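Side-chain contact in peptidoglycan glycosyltransferase (Eggerthella lenta, PDB 4MNR), which belongs to the penicillin-binding protein family and carries a transpeptidase-type domain with the beta-lactamase-like fold: residues A[56-61]-A[116-121]. Numbering follows the deposited sequence.
Sequences GDLASH and KIQQAA
Asp-57 OD1 accepts a hydrogen bond from each of two waters that lead across to Gln-119. Water 1 lies 2.8 Å from Asp-57 OD1 and gives its other proton to Gln-119 OE1, at 2.6 Å. Water 2 accepts from Gln-119 NE2 at 2.9 Å. The waters therefore tie both ends of one amide to a single carboxylate oxygen. Asp-123 also takes a bond from Gln-119 NE2, which helps fix the rotation of the amide. Beside the waters, Leu-58 CD1 touches Gln-118 CG at 3.6 Å. The CG of Leu-58 lies anti to its backbone N (chi1 -169°), which carries CD1 across to the Gln-118 chain, and the two side chains cross at a slant. The same methyl comes within 3.8 Å of Gln-119 OE1. Gln-118 bends at chi2 (71°), and its amide reaches Ala-59, with NE2 3.6 Å from Ala-59 CA. This is a van der Waals contact. In buried Gln-118, OE1 accepts from Met-145 N, while Gln-122 OE1 takes bonds from both Gln-118 NE2 and Ala-59 N and so bridges helix and turn. A type II beta turn spanning Asp-57 to Ser-60, with Ala-59 as N-cap of helix 60-63, thus docks on helix 115-125, which packs on the five-stranded antiparallel sheet of the penicillin-binding transpeptidase fold.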
loop_
_atom_site.group_PDB
_atom_site.type_symbol
_atom_site.label_atom_id
_atom_site.label_comp_id
_atom_site.label_asym_id
_atom_site.label_seq_id
_atom_site.Cartn_x
_atom_site.Cartn_y
_atom_site.Cartn_z
ATOM N N GLY A 56 19.978 11.110 7.319
ATOM C CA GLY A 56 19.922 11.378 5.890
ATOM C C GLY A 56 18.500 11.310 5.383
ATOM O O GLY A 56 17.620 11.954 5.941
ATOM N N ASP A 57 18.256 10.521 4.342
ATOM C CA ASP A 57 16.894 10.425 3.812
ATOM C C ASP A 57 16.098 9.213 4.304
ATOM O O ASP A 57 15.072 8.863 3.719
ATOM C CB ASP A 57 16.885 10.497 2.278
ATOM C CG ASP A 57 17.514 9.282 1.617
ATOM O OD1 ASP A 57 17.886 8.310 2.315
ATOM O OD2 ASP A 57 17.619 9.299 0.371
ATOM N N LEU A 58 16.549 8.594 5.395
ATOM C CA LEU A 58 15.871 7.410 5.923
ATOM C C LEU A 58 14.504 7.773 6.500
ATOM O O LEU A 58 14.421 8.551 7.455
ATOM C CB LEU A 58 16.752 6.734 6.993
ATOM C CG LEU A 58 16.283 5.341 7.431
ATOM C CD1 LEU A 58 16.466 4.301 6.310
ATOM C CD2 LEU A 58 17.026 4.909 8.678
ATOM N N ALA A 59 13.443 7.251 5.876
ATOM C CA ALA A 59 12.067 7.499 6.303
ATOM C C ALA A 59 11.701 8.983 6.450
ATOM O O ALA A 59 10.940 9.343 7.337
ATOM C CB ALA A 59 11.781 6.745 7.620
ATOM N N SER A 60 12.219 9.830 5.567
ATOM C CA SER A 60 11.994 11.267 5.700
ATOM C C SER A 60 10.532 11.679 5.815
ATOM O O SER A 60 10.186 12.506 6.659
ATOM C CB SER A 60 12.643 12.024 4.544
ATOM O OG SER A 60 14.041 11.908 4.639
ATOM N N HIS A 61 9.677 11.137 4.959
ATOM C CA HIS A 61 8.277 11.555 4.976
ATOM C C HIS A 61 7.590 11.135 6.256
ATOM O O HIS A 61 6.720 11.840 6.760
ATOM C CB HIS A 61 7.530 10.980 3.781
ATOM C CG HIS A 61 8.068 11.452 2.474
ATOM N ND1 HIS A 61 9.134 10.844 1.849
ATOM C CD2 HIS A 61 7.709 12.493 1.686
ATOM C CE1 HIS A 61 9.404 11.487 0.727
ATOM N NE2 HIS A 61 8.553 12.488 0.602
ATOM N N LYS A 116 16.933 -1.516 7.915
ATOM C CA LYS A 116 17.433 -2.222 6.734
ATOM C C LYS A 116 16.324 -2.480 5.717
ATOM O O LYS A 116 16.538 -2.356 4.504
ATOM C CB LYS A 116 18.119 -3.538 7.117
ATOM C CG LYS A 116 19.385 -3.349 7.943
ATOM C CD LYS A 116 19.914 -4.689 8.451
ATOM C CE LYS A 116 20.202 -5.655 7.310
ATOM N NZ LYS A 116 20.699 -6.981 7.802
ATOM N N ILE A 117 15.138 -2.837 6.209
ATOM C CA ILE A 117 13.996 -3.028 5.321
ATOM C C ILE A 117 13.583 -1.675 4.742
ATOM O O ILE A 117 13.270 -1.559 3.561
ATOM C CB ILE A 117 12.819 -3.714 6.051
ATOM C CG1 ILE A 117 13.281 -5.057 6.612
ATOM C CG2 ILE A 117 11.658 -3.950 5.099
ATOM C CD1 ILE A 117 12.207 -5.796 7.403
ATOM N N GLN A 118 13.619 -0.642 5.577
ATOM C CA GLN A 118 13.312 0.709 5.115
ATOM C C GLN A 118 14.269 1.128 3.992
ATOM O O GLN A 118 13.842 1.656 2.978
ATOM C CB GLN A 118 13.405 1.699 6.278
ATOM C CG GLN A 118 13.130 3.148 5.870
ATOM C CD GLN A 118 11.678 3.407 5.528
ATOM O OE1 GLN A 118 10.779 2.763 6.064
ATOM N NE2 GLN A 118 11.445 4.379 4.648
ATOM N N GLN A 119 15.555 0.839 4.155
ATOM C CA GLN A 119 16.534 1.211 3.136
ATOM C C GLN A 119 16.274 0.433 1.843
ATOM O O GLN A 119 16.414 0.981 0.742
ATOM C CB GLN A 119 17.973 0.976 3.626
ATOM C CG GLN A 119 19.019 1.509 2.669
ATOM C CD GLN A 119 18.899 3.001 2.483
ATOM O OE1 GLN A 119 18.960 3.757 3.455
ATOM N NE2 GLN A 119 18.712 3.439 1.237
ATOM N N ALA A 120 15.900 -0.841 1.970
ATOM C CA ALA A 120 15.614 -1.640 0.779
ATOM C C ALA A 120 14.415 -1.071 0.029
ATOM O O ALA A 120 14.420 -1.016 -1.201
ATOM C CB ALA A 120 15.364 -3.107 1.145
ATOM N N ALA A 121 13.397 -0.652 0.773
ATOM C CA ALA A 121 12.215 -0.048 0.142
ATOM C C ALA A 121 12.588 1.235 -0.594
ATOM O O ALA A 121 12.131 1.489 -1.714
ATOM C CB ALA A 121 11.147 0.223 1.187
HETATM O O HOH W 1 18.890 6.295 4.007
HETATM O O HOH W 2 19.187 6.247 0.649
#